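Local coordinates for trans-isoprenyl diphosphate synthase (Caulobacter crescentus, PDB 3OYR), which probably makes all-trans-octaprenyl diphosphate, the precursor of quinone side chains, by adding five isopentenyl units to farnesyl diphosphate, at residues B[179-184]-B[261-266]; B[250-255]-B[278-283]; B[18-23]-B[336-341]; B[71-76]-B[197-202]. All coordinates share one frame; numbering follows the deposited sequence.

Interaction 1 of 4, residues B[179-184]-B[261-266]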
loop_
_atom_site.group_PDB
_atom_site.type_symbol
_atom_site.label_atom_id
_atom_site.label_comp_id
_atom_site.label_asym_id
_atom_site.label_seq_id
_atom_site.Cartn_x
_atom_site.Cartn_y
_atom_site.Cartn_z
ATOM N N LEU B 179 16.865 -11.804 19.800
ATOM C CA LEU B 179 15.539 -11.230 19.761
ATOM C C LEU B 179 14.794 -11.698 21.009
ATOM O O LEU B 179 14.768 -12.890 21.322
ATOM C CB LEU B 179 14.821 -11.691 18.483
ATOM C CG LEU B 179 13.324 -11.414 18.301
ATOM C CD1 LEU B 179 13.097 -9.945 18.027
ATOM C CD2 LEU B 179 12.752 -12.241 17.168
ATOM N N SER B 180 14.201 -10.765 21.737
ATOM C CA SER B 180 13.437 -11.137 22.922
ATOM C C SER B 180 12.036 -11.569 22.522
ATOM O O SER B 180 11.577 -11.278 21.419
ATOM C CB SER B 180 13.377 -9.986 23.935
ATOM O OG SER B 180 12.493 -8.971 23.497
ATOM N N GLN B 181 11.377 -12.276 23.433
ATOM C CA GLN B 181 10.007 -12.710 23.278
ATOM C C GLN B 181 9.070 -11.494 23.212
ATOM O O GLN B 181 8.088 -11.509 22.466
ATOM C CB GLN B 181 9.645 -13.638 24.442
ATOM C CG GLN B 181 8.228 -14.216 24.416
ATOM C CD GLN B 181 8.102 -15.525 25.186
ATOM O OE1 GLN B 181 7.013 -15.891 25.631
ATOM N NE2 GLN B 181 9.216 -16.240 25.336
ATOM N N ALA B 182 9.399 -10.445 23.969
ATOM C CA ALA B 182 8.583 -9.240 24.039
ATOM C C ALA B 182 8.571 -8.471 22.711
ATOM O O ALA B 182 7.511 -8.043 22.258
ATOM C CB ALA B 182 9.031 -8.349 25.190
ATOM N N VAL B 183 9.742 -8.309 22.095
ATOM C CA VAL B 183 9.837 -7.706 20.766
ATOM C C VAL B 183 9.135 -8.593 19.727
ATOM O O VAL B 183 8.403 -8.079 18.886
ATOM C CB VAL B 183 11.309 -7.370 20.346
ATOM C CG1 VAL B 183 11.379 -6.816 18.900
ATOM C CG2 VAL B 183 11.931 -6.355 21.327
ATOM N N TYR B 184 9.331 -9.911 19.819
ATOM C CA TYR B 184 8.617 -10.845 18.970
ATOM C C TYR B 184 7.092 -10.685 19.043
ATOM O O TYR B 184 6.435 -10.653 18.004
ATOM C CB TYR B 184 8.992 -12.285 19.286
ATOM C CG TYR B 184 8.056 -13.285 18.648
ATOM C CD1 TYR B 184 8.191 -13.636 17.315
ATOM C CD2 TYR B 184 7.027 -13.868 19.383
ATOM C CE1 TYR B 184 7.341 -14.539 16.734
ATOM C CE2 TYR B 184 6.159 -14.757 18.802
ATOM C CZ TYR B 184 6.331 -15.099 17.485
ATOM O OH TYR B 184 5.462 -16.002 16.914
ATOM N N LEU B 261 11.777 -21.054 17.315
ATOM C CA LEU B 261 13.239 -21.039 17.249
ATOM C C LEU B 261 13.887 -20.507 18.526
ATOM O O LEU B 261 14.850 -21.093 19.037
ATOM C CB LEU B 261 13.705 -20.207 16.049
ATOM C CG LEU B 261 15.220 -20.046 15.901
ATOM C CD1 LEU B 261 15.821 -21.396 15.608
ATOM C CD2 LEU B 261 15.601 -19.029 14.828
ATOM N N LEU B 262 13.358 -19.395 19.025
ATOM C CA LEU B 262 13.848 -18.768 20.247
ATOM C C LEU B 262 13.726 -19.693 21.464
ATOM O O LEU B 262 14.661 -19.799 22.276
ATOM C CB LEU B 262 13.097 -17.462 20.518
ATOM C CG LEU B 262 13.273 -16.256 19.590
ATOM C CD1 LEU B 262 12.419 -15.081 20.104
ATOM C CD2 LEU B 262 14.732 -15.844 19.488
ATOM N N LEU B 263 12.577 -20.359 21.574
ATOM C CA LEU B 263 12.311 -21.267 22.672
ATOM C C LEU B 263 13.201 -22.498 22.588
ATOM O O LEU B 263 13.733 -22.923 23.608
ATOM C CB LEU B 263 10.839 -21.674 22.718
ATOM C CG LEU B 263 9.798 -20.625 23.139
ATOM C CD1 LEU B 263 8.379 -21.193 22.999
ATOM C CD2 LEU B 263 10.040 -20.116 24.566
ATOM N N ALA B 264 13.371 -23.039 21.376
ATOM C CA ALA B 264 14.254 -24.181 21.124
ATOM C C ALA B 264 15.705 -23.897 21.453
ATOM O O ALA B 264 16.370 -24.737 22.054
ATOM C CB ALA B 264 14.148 -24.632 19.696
ATOM N N ILE B 265 16.191 -22.725 21.040
ATOM C CA ILE B 265 17.526 -22.248 21.405
ATOM C C ILE B 265 17.688 -22.248 22.934
ATOM O O ILE B 265 18.709 -22.711 23.452
ATOM C CB ILE B 265 17.828 -20.842 20.796
ATOM C CG1 ILE B 265 18.059 -20.946 19.282
ATOM C CG2 ILE B 265 19.043 -20.187 21.460
ATOM C CD1 ILE B 265 18.119 -19.603 18.573
ATOM N N ALA B 266 16.657 -21.783 23.637
ATOM C CA ALA B 266 16.654 -21.726 25.099
ATOM C C ALA B 266 16.669 -23.097 25.795
ATOM O O ALA B 266 17.223 -23.219 26.888
ATOM C CB ALA B 266 15.489 -20.869 25.606
#
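Ser180 O, which faces Leu262 CD1 across the contact, accepts the bond from Tyr184 N (3.1 Å) in the first turn of helix 181-206. Ser180 is the N-cap residue; its OG accepts from Val183 N at 3.2 Å, almost straight at 172°. In this all-helical isoprenoid synthase fold the contact sets that capped helix start against the short helix 259-267. Leu262 has the largest share of the buried surface. Both of its methyls close on one carbonyl oxygen, CD1 at 3.4 Å and CD2 at 3.5 Å from Leu179 O. With CG beside the backbone N (chi1 -68°), the branch points at the capping turn, and CD1 goes on to meet Leu179 CD2 at 4.1 Å, the two leucine chains crossing at about a right angle. Behind them Tyr184 offers its CB to Leu262 CD1, while its hydroxyl is hydrogen-bonded to Asp233, next in sequence to the calcium-binding Asp232. An alanine in place of Leu262 would probably open a gap over Leu179 O and leave Leu179 CD2 and Tyr184 CB without this apolar neighbour. Leu263 also packs on Ala302, Ala305 and Thr306 of helix 302-320. Across the exposed margin of the contact the extended chain of Gln181 reaches out until its amide NE2 lies 4.0 Å from Leu263 CD2.

Interaction 2 of 4, residues B[250-255]-B[278-283]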
loop_
_atom_site.group_PDB
_atom_site.type_symbol
_atom_site.label_atom_id
_atom_site.label_comp_id
_atom_site.label_asym_id
_atom_site.label_seq_id
_atom_site.Cartn_x
_atom_site.Cartn_y
_atom_site.Cartn_z
ATOM N N ASP B 250 10.375 -21.375 5.357
ATOM C CA ASP B 250 10.653 -20.006 4.890
ATOM C C ASP B 250 11.327 -19.136 5.959
ATOM O O ASP B 250 12.312 -18.491 5.647
ATOM C CB ASP B 250 9.397 -19.309 4.338
ATOM C CG ASP B 250 9.144 -19.616 2.857
ATOM O OD1 ASP B 250 9.984 -20.306 2.230
ATOM O OD2 ASP B 250 8.101 -19.161 2.322
ATOM N N ASP B 251 10.820 -19.150 7.201
ATOM C CA ASP B 251 11.404 -18.356 8.300
ATOM C C ASP B 251 12.855 -18.765 8.529
ATOM O O ASP B 251 13.743 -17.908 8.544
ATOM C CB ASP B 251 10.625 -18.495 9.625
ATOM C CG ASP B 251 9.168 -17.987 9.541
ATOM O OD1 ASP B 251 8.836 -17.117 8.697
ATOM O OD2 ASP B 251 8.345 -18.478 10.346
ATOM N N PHE B 252 13.083 -20.072 8.680
ATOM C CA PHE B 252 14.422 -20.599 8.893
ATOM C C PHE B 252 15.379 -20.232 7.759
ATOM O O PHE B 252 16.465 -19.710 8.011
ATOM C CB PHE B 252 14.422 -22.119 9.140
ATOM C CG PHE B 252 15.793 -22.668 9.449
ATOM C CD1 PHE B 252 16.372 -22.457 10.702
ATOM C CD2 PHE B 252 16.524 -23.352 8.478
ATOM C CE1 PHE B 252 17.655 -22.925 10.993
ATOM C CE2 PHE B 252 17.807 -23.832 8.758
ATOM C CZ PHE B 252 18.372 -23.625 10.021
ATOM N N ARG B 253 14.970 -20.481 6.517
ATOM C CA ARG B 253 15.789 -20.123 5.363
ATOM C C ARG B 253 15.982 -18.604 5.130
ATOM O O ARG B 253 16.967 -18.204 4.513
ATOM C CB ARG B 253 15.296 -20.849 4.099
ATOM C CG ARG B 253 15.809 -22.289 3.997
ATOM C CD ARG B 253 15.305 -23.030 2.761
ATOM N NE ARG B 253 14.080 -23.783 3.031
ATOM C CZ ARG B 253 12.849 -23.345 2.773
ATOM N NH1 ARG B 253 12.657 -22.152 2.227
ATOM N NH2 ARG B 253 11.803 -24.105 3.060
ATOM N N GLU B 254 15.070 -17.769 5.643
ATOM C CA GLU B 254 15.234 -16.295 5.627
ATOM C C GLU B 254 16.143 -15.807 6.755
ATOM O O GLU B 254 16.561 -14.649 6.766
ATOM C CB GLU B 254 13.878 -15.571 5.759
ATOM C CG GLU B 254 13.030 -15.507 4.491
ATOM C CD GLU B 254 11.512 -15.565 4.762
ATOM O OE1 GLU B 254 10.795 -16.198 3.952
ATOM O OE2 GLU B 254 11.029 -14.989 5.770
ATOM N N GLY B 255 16.419 -16.677 7.719
ATOM C CA GLY B 255 17.182 -16.299 8.910
ATOM C C GLY B 255 16.330 -15.486 9.862
ATOM O O GLY B 255 16.831 -14.646 10.614
ATOM N N ARG B 278 25.771 -19.998 12.920
ATOM C CA ARG B 278 26.089 -20.197 11.513
ATOM C C ARG B 278 24.840 -20.056 10.640
ATOM O O ARG B 278 24.834 -19.277 9.686
ATOM C CB ARG B 278 26.737 -21.575 11.317
ATOM C CG ARG B 278 27.244 -21.870 9.905
ATOM C CD ARG B 278 27.905 -23.249 9.809
ATOM N NE ARG B 278 26.965 -24.352 10.032
ATOM C CZ ARG B 278 26.935 -25.120 11.121
ATOM N NH1 ARG B 278 27.796 -24.927 12.116
ATOM N NH2 ARG B 278 26.037 -26.089 11.213
ATOM N N ALA B 279 23.788 -20.794 10.995
ATOM C CA ALA B 279 22.576 -20.885 10.182
ATOM C C ALA B 279 21.705 -19.627 10.187
ATOM O O ALA B 279 21.040 -19.343 9.193
ATOM C CB ALA B 279 21.752 -22.097 10.593
ATOM N N ILE B 280 21.706 -18.885 11.295
ATOM C CA ILE B 280 20.806 -17.735 11.462
ATOM C C ILE B 280 21.543 -16.394 11.521
ATOM O O ILE B 280 21.207 -15.462 10.784
ATOM C CB ILE B 280 19.901 -17.894 12.722
ATOM C CG1 ILE B 280 19.098 -19.205 12.667
ATOM C CG2 ILE B 280 19.001 -16.666 12.932
ATOM C CD1 ILE B 280 17.918 -19.213 11.696
ATOM N N GLY B 281 22.531 -16.307 12.410
ATOM C CA GLY B 281 23.301 -15.081 12.627
ATOM C C GLY B 281 24.148 -14.694 11.433
ATOM O O GLY B 281 24.105 -13.546 10.983
ATOM N N ARG B 282 24.915 -15.653 10.918
ATOM C CA ARG B 282 25.701 -15.445 9.703
ATOM C C ARG B 282 24.933 -15.915 8.469
ATOM O O ARG B 282 25.290 -15.561 7.340
ATOM C CB ARG B 282 27.053 -16.156 9.789
ATOM C CG ARG B 282 27.910 -15.765 10.981
ATOM C CD ARG B 282 29.343 -16.212 10.768
ATOM N NE ARG B 282 29.829 -17.038 11.871
ATOM C CZ ARG B 282 29.907 -18.366 11.841
ATOM N NH1 ARG B 282 29.537 -19.042 10.759
ATOM N NH2 ARG B 282 30.361 -19.025 12.897
ATOM N N ARG B 283 23.892 -16.720 8.710
ATOM C CA ARG B 283 22.925 -17.185 7.693
ATOM C C ARG B 283 23.506 -18.093 6.586
ATOM O O ARG B 283 23.104 -18.011 5.417
ATOM C CB ARG B 283 22.121 -16.008 7.112
ATOM C CG ARG B 283 20.638 -16.282 6.982
ATOM C CD ARG B 283 19.872 -15.009 6.662
ATOM N NE ARG B 283 20.087 -14.553 5.290
ATOM C CZ ARG B 283 19.436 -15.013 4.223
ATOM N NH1 ARG B 283 19.712 -14.526 3.023
ATOM N NH2 ARG B 283 18.513 -15.957 4.343
#
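Apolar packing joins Phe252 to helix 273-281. Its CG lies anti to the backbone N (chi1 -176°), which swings the ring across to that helix: CD1 meets Ile280 CD1 at 3.7 Å, and CZ meets Ala279 CB at 3.8 Å. Phe290 and Ala293 of helix 287-299 also pack against Phe252.

The backbones come closest at Gly255, whose CA is 4.7 Å from Ile280 CA. Gly255 ends helix 250-254 in a Schellman motif, with phi 75°, and Gly255 N bonds back to Phe252 O at 3.0 Å. A side chain there would run into Arg283 CD, which sits 3.7 Å from Gly255 CA and 3.3 Å from Glu254 O.

The polar approaches are less regular. Arg283 bends at chi3 and brings the edge of its guanidinium to the helix end; Arg283 NH2 lies only 2.7 Å from Arg253 O, but at a poor angle for a hydrogen bond. Gln285 NE2 bonds to both Phe252 O and Ala279 O, bridging the two segments. Among the charges, Arg253 NH1 forms a salt bridge with Asp250 OD1 (3.2 Å), while Glu254 OE2 pairs with Lys256 and lies close to Asp109, a calcium ligand.

Interaction 3 of 4, residues B[18-23]-B[336-341]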
loop_
_atom_site.group_PDB
_atom_site.type_symbol
_atom_site.label_atom_id
_atom_site.label_comp_id
_atom_site.label_asym_id
_atom_site.label_seq_id
_atom_site.Cartn_x
_atom_site.Cartn_y
_atom_site.Cartn_z
ATOM N N PRO B 18 -6.632 -32.519 26.644
ATOM C CA PRO B 18 -6.632 -32.160 25.228
ATOM C C PRO B 18 -7.674 -31.081 24.888
ATOM O O PRO B 18 -8.855 -31.234 25.226
ATOM C CB PRO B 18 -6.964 -33.489 24.543
ATOM C CG PRO B 18 -6.427 -34.555 25.504
ATOM C CD PRO B 18 -6.190 -33.908 26.853
ATOM N N ARG B 19 -7.231 -30.007 24.230
ATOM C CA ARG B 19 -8.094 -28.854 23.905
ATOM C C ARG B 19 -8.991 -29.094 22.680
ATOM O O ARG B 19 -8.618 -29.854 21.779
ATOM C CB ARG B 19 -7.245 -27.587 23.708
ATOM C CG ARG B 19 -6.137 -27.721 22.660
ATOM C CD ARG B 19 -5.314 -26.444 22.531
ATOM N NE ARG B 19 -4.085 -26.467 23.330
ATOM C CZ ARG B 19 -2.873 -26.788 22.868
ATOM N NH1 ARG B 19 -2.690 -27.136 21.594
ATOM N NH2 ARG B 19 -1.833 -26.761 23.690
ATOM N N LYS B 20 -10.164 -28.448 22.660
ATOM C CA LYS B 20 -11.114 -28.540 21.527
ATOM C C LYS B 20 -10.499 -28.082 20.209
ATOM O O LYS B 20 -9.696 -27.143 20.182
ATOM C CB LYS B 20 -12.386 -27.733 21.789
ATOM C CG LYS B 20 -13.495 -28.496 22.508
ATOM C CD LYS B 20 -14.793 -27.673 22.604
ATOM C CE LYS B 20 -14.667 -26.494 23.568
ATOM N NZ LYS B 20 -16.000 -25.962 23.934
ATOM N N SER B 21 -10.870 -28.771 19.133
ATOM C CA SER B 21 -10.392 -28.473 17.787
ATOM C C SER B 21 -10.964 -27.173 17.211
ATOM O O SER B 21 -10.242 -26.384 16.597
ATOM C CB SER B 21 -10.729 -29.628 16.839
ATOM O OG SER B 21 -9.797 -30.686 16.979
ATOM N N GLY B 22 -12.262 -26.960 17.407
ATOM C CA GLY B 22 -12.984 -25.935 16.667
ATOM C C GLY B 22 -13.065 -26.299 15.192
ATOM O O GLY B 22 -12.731 -27.425 14.801
ATOM N N SER B 23 -13.508 -25.338 14.387
ATOM C CA SER B 23 -13.643 -25.472 12.933
ATOM C C SER B 23 -14.028 -24.109 12.395
ATOM O O SER B 23 -14.360 -23.219 13.178
ATOM C CB SER B 23 -14.738 -26.487 12.573
ATOM O OG SER B 23 -15.910 -26.242 13.326
ATOM N N LEU B 336 -13.900 -20.673 15.904
ATOM C CA LEU B 336 -12.796 -20.117 15.103
ATOM C C LEU B 336 -11.534 -19.892 15.944
ATOM O O LEU B 336 -10.410 -20.136 15.476
ATOM C CB LEU B 336 -13.220 -18.817 14.400
ATOM C CG LEU B 336 -12.153 -18.019 13.633
ATOM C CD1 LEU B 336 -11.704 -18.777 12.367
ATOM C CD2 LEU B 336 -12.649 -16.637 13.270
ATOM N N ALA B 337 -11.726 -19.437 17.182
ATOM C CA ALA B 337 -10.621 -19.246 18.127
ATOM C C ALA B 337 -9.825 -20.535 18.368
ATOM O O ALA B 337 -8.597 -20.517 18.345
ATOM C CB ALA B 337 -11.147 -18.654 19.449
ATOM N N ASP B 338 -10.532 -21.650 18.560
ATOM C CA ASP B 338 -9.903 -22.966 18.696
ATOM C C ASP B 338 -9.269 -23.418 17.405
ATOM O O ASP B 338 -8.186 -24.038 17.399
ATOM C CB ASP B 338 -10.940 -23.996 19.190
ATOM C CG ASP B 338 -11.333 -23.767 20.648
ATOM O OD1 ASP B 338 -10.536 -23.148 21.395
ATOM O OD2 ASP B 338 -12.436 -24.179 21.045
ATOM N N PHE B 339 -9.944 -23.101 16.295
ATOM C CA PHE B 339 -9.438 -23.436 14.978
ATOM C C PHE B 339 -8.124 -22.723 14.670
ATOM O O PHE B 339 -7.215 -23.319 14.086
ATOM C CB PHE B 339 -10.472 -23.149 13.882
ATOM C CG PHE B 339 -9.993 -23.507 12.508
ATOM C CD1 PHE B 339 -9.968 -24.834 12.094
ATOM C CD2 PHE B 339 -9.542 -22.526 11.634
ATOM C CE1 PHE B 339 -9.527 -25.176 10.818
ATOM C CE2 PHE B 339 -9.087 -22.860 10.356
ATOM C CZ PHE B 339 -9.091 -24.182 9.948
ATOM N N ALA B 340 -8.026 -21.450 15.058
ATOM C CA ALA B 340 -6.774 -20.698 14.904
ATOM C C ALA B 340 -5.555 -21.457 15.449
ATOM O O ALA B 340 -4.503 -21.459 14.823
ATOM C CB ALA B 340 -6.888 -19.317 15.532
ATOM N N VAL B 341 -5.722 -22.124 16.592
ATOM C CA VAL B 341 -4.662 -22.911 17.225
ATOM C C VAL B 341 -4.539 -24.327 16.632
ATOM O O VAL B 341 -3.426 -24.811 16.407
ATOM C CB VAL B 341 -4.878 -22.995 18.758
ATOM C CG1 VAL B 341 -3.748 -23.736 19.439
ATOM C CG2 VAL B 341 -5.007 -21.589 19.348
HETATM O O HOH W 1 -7.487 -25.469 19.656
#
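This is a loop-on-helix contact: the N-terminal segment 18-23, with Arg19 to Ser23 touching the helix, lies along helix 328-342 at the surface of the all-helical isoprenoid synthase fold and leads into helix 25-45. Polar links between the segments run through intermediaries. One water donates to both Lys20 O and Asp338 O, at 2.8 Å from each, and the hydroxyl of Ser342 is hydrogen-bonded to both Ser21 O and Asp338 O. Ser21 O also takes a CA-H...O contact from Phe339 CA at 3.5 Å, although its approach to Phe339 N is too badly angled for a hydrogen bond.

Asp338 has the most surface covered of the helix residues. Its CB rests 3.5 Å from Lys20 O. With CG anti to the carbonyl carbon (chi1 -71°), the carboxylate comes to the aliphatic part of the lysine, OD2 lying 3.6 Å from Lys20 CB. Lys20 NZ stays 4.9 Å from Asp338 OD2, too far for a salt bridge; OD2 pairs instead with Lys318 of helix 302-320. Gly22, with phi 67°, lets the loop pass close by the helix, and a side chain there would collide with Asp338 CB and Phe339 N. Farther along, Ser23 turns its CB away from the helix, and its backbone lies over the Phe339 side chain, Ser23 N 3.8 Å from Phe339 CB and Ser23 CA close to the ring. At the other end Arg19 NH2 forms a salt bridge with Asp308, and the arginine chain crosses Val341 at about a right angle, NH1 4.2 Å from Val341 CG1.

Interaction 4 of 4, residues B[71-76]-B[197-202]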
loop_
_atom_site.group_PDB
_atom_site.type_symbol
_atom_site.label_atom_id
_atom_site.label_comp_id
_atom_site.label_asym_id
_atom_site.label_seq_id
_atom_site.Cartn_x
_atom_site.Cartn_y
_atom_site.Cartn_z
ATOM N N LEU B 71 -14.629 -12.760 6.847
ATOM C CA LEU B 71 -15.534 -13.543 7.678
ATOM C C LEU B 71 -15.723 -12.921 9.052
ATOM O O LEU B 71 -16.846 -12.860 9.572
ATOM C CB LEU B 71 -15.057 -15.001 7.848
ATOM C CG LEU B 71 -15.328 -15.942 6.677
ATOM C CD1 LEU B 71 -14.676 -17.325 6.900
ATOM C CD2 LEU B 71 -16.796 -16.060 6.408
ATOM N N MET B 72 -14.620 -12.464 9.637
ATOM C CA MET B 72 -14.694 -11.833 10.953
ATOM C C MET B 72 -15.423 -10.493 10.914
ATOM O O MET B 72 -16.188 -10.201 11.823
ATOM C CB MET B 72 -13.315 -11.739 11.604
ATOM C CG MET B 72 -12.915 -13.061 12.220
ATOM S SD MET B 72 -11.154 -13.207 12.512
ATOM C CE MET B 72 -10.981 -11.845 13.686
ATOM N N THR B 73 -15.213 -9.709 9.856
ATOM C CA THR B 73 -15.976 -8.487 9.657
ATOM C C THR B 73 -17.462 -8.831 9.582
ATOM O O THR B 73 -18.285 -8.197 10.260
ATOM C CB THR B 73 -15.561 -7.752 8.359
ATOM O OG1 THR B 73 -14.167 -7.445 8.407
ATOM C CG2 THR B 73 -16.381 -6.449 8.165
ATOM N N VAL B 74 -17.800 -9.831 8.768
ATOM C CA VAL B 74 -19.192 -10.294 8.648
ATOM C C VAL B 74 -19.745 -10.756 10.010
ATOM O O VAL B 74 -20.776 -10.256 10.477
ATOM C CB VAL B 74 -19.354 -11.393 7.555
ATOM C CG1 VAL B 74 -20.721 -12.066 7.696
ATOM C CG2 VAL B 74 -19.186 -10.780 6.165
ATOM N N ALA B 75 -19.037 -11.674 10.655
ATOM C CA ALA B 75 -19.431 -12.144 12.004
ATOM C C ALA B 75 -19.635 -11.025 13.034
ATOM O O ALA B 75 -20.630 -11.031 13.790
ATOM C CB ALA B 75 -18.432 -13.177 12.533
ATOM N N ALA B 76 -18.719 -10.053 13.041
ATOM C CA ALA B 76 -18.782 -8.959 14.001
ATOM C C ALA B 76 -19.977 -8.074 13.741
ATOM O O ALA B 76 -20.626 -7.625 14.684
ATOM C CB ALA B 76 -17.515 -8.127 13.962
ATOM N N ALA B 197 -7.976 -7.643 14.589
ATOM C CA ALA B 197 -8.668 -6.723 15.489
ATOM C C ALA B 197 -9.492 -5.686 14.707
ATOM O O ALA B 197 -10.638 -5.427 15.060
ATOM C CB ALA B 197 -7.678 -6.015 16.392
ATOM N N ALA B 198 -8.873 -5.060 13.703
ATOM C CA ALA B 198 -9.507 -4.076 12.803
ATOM C C ALA B 198 -10.709 -4.624 12.046
ATOM O O ALA B 198 -11.765 -3.953 11.982
ATOM C CB ALA B 198 -8.498 -3.512 11.807
ATOM N N ALA B 199 -10.563 -5.828 11.492
ATOM C CA ALA B 199 -11.661 -6.507 10.792
ATOM C C ALA B 199 -12.885 -6.649 11.678
ATOM O O ALA B 199 -13.984 -6.283 11.253
ATOM C CB ALA B 199 -11.238 -7.868 10.245
ATOM N N SER B 200 -12.701 -7.138 12.910
ATOM C CA SER B 200 -13.834 -7.259 13.825
ATOM C C SER B 200 -14.333 -5.922 14.275
ATOM O O SER B 200 -15.535 -5.708 14.315
ATOM C CB SER B 200 -13.549 -8.117 15.061
ATOM O OG SER B 200 -12.208 -8.519 15.079
ATOM N N GLU B 201 -13.424 -5.028 14.656
ATOM C CA GLU B 201 -13.857 -3.735 15.154
ATOM C C GLU B 201 -14.569 -2.936 14.050
ATOM O O GLU B 201 -15.604 -2.321 14.314
ATOM C CB GLU B 201 -12.697 -2.935 15.792
ATOM C CG GLU B 201 -13.206 -1.705 16.571
ATOM C CD GLU B 201 -12.114 -0.740 16.980
ATOM O OE1 GLU B 201 -10.938 -0.940 16.600
ATOM O OE2 GLU B 201 -12.435 0.223 17.699
ATOM N N ALA B 202 -14.056 -2.962 12.816
ATOM C CA ALA B 202 -14.742 -2.260 11.723
ATOM C C ALA B 202 -16.143 -2.857 11.470
ATOM O O ALA B 202 -17.109 -2.113 11.265
ATOM C CB ALA B 202 -13.904 -2.232 10.437
#
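Ser200, Thr73 and Ala199 have the most surface buried where helix 68-79 crosses helix 181-206 inside the helical bundle of the isoprenoid synthase fold. The axes of segments 71-76 and 197-202 pass 7.3 Å apart, with a crossing angle of -31°, and Thr73 CA lies 4.8 Å from Ser200 CA, a spacing that small side chains allow.

Thr73 makes the direct bond: its OG1 donates to Ala199 O at 3.1 Å. The hydroxyl comes from above the carbonyl plane, at 105° to the C=O, so it is not aimed at a lone pair. Thr73 OG1 also has a weak bond with Arg69 O, one turn back in its own helix. Ala199 adds its methyl, with CB 3.5 Å from Thr73 OG1. A valine in place of Thr73 would probably leave Ala199 O without its hydroxyl partner.

Ser200 meets the next turn. Its CB packs on Ala76 CB at 4.1 Å, while Ser200 O sits tightly against the same methyl, 3.1 Å from Ala76 CB. The serine OG nearly eclipses its backbone N (chi1 4°), and this hydroxyl turns back to Phe196 O of its own helix, with a weak bond to Leu217 O besides.

The stronger bond of Ser200 OG thus stays in its own helix, while that of Thr73 OG1 goes to the neighbour, which implies a close, mostly apolar crossing pinned by a single side-chain-to-backbone hydrogen bond.

Overall arrangement
From the N terminus, interaction 3 opens at residues 18-23 and closes last, at 336-341, so it ties the two ends of the chain together and encloses the other three. Interaction 4 runs from helix 68-79 to helix 181-206. Before it closes, interaction 1 opens at the start of helix 181-206, so the two cross and share that helix, with centres about 30 Å apart. Interaction 2 opens at 250-255, before interaction 1 closes on helix 259-267, and crosses it in turn; interactions 4 and 2 follow in series. Packing links neighbours: Leu261 CD2 meets Ile280 CD1 between interactions 1 and 2, and Leu336 CD2 meets Met72 CG between interactions 3 and 4.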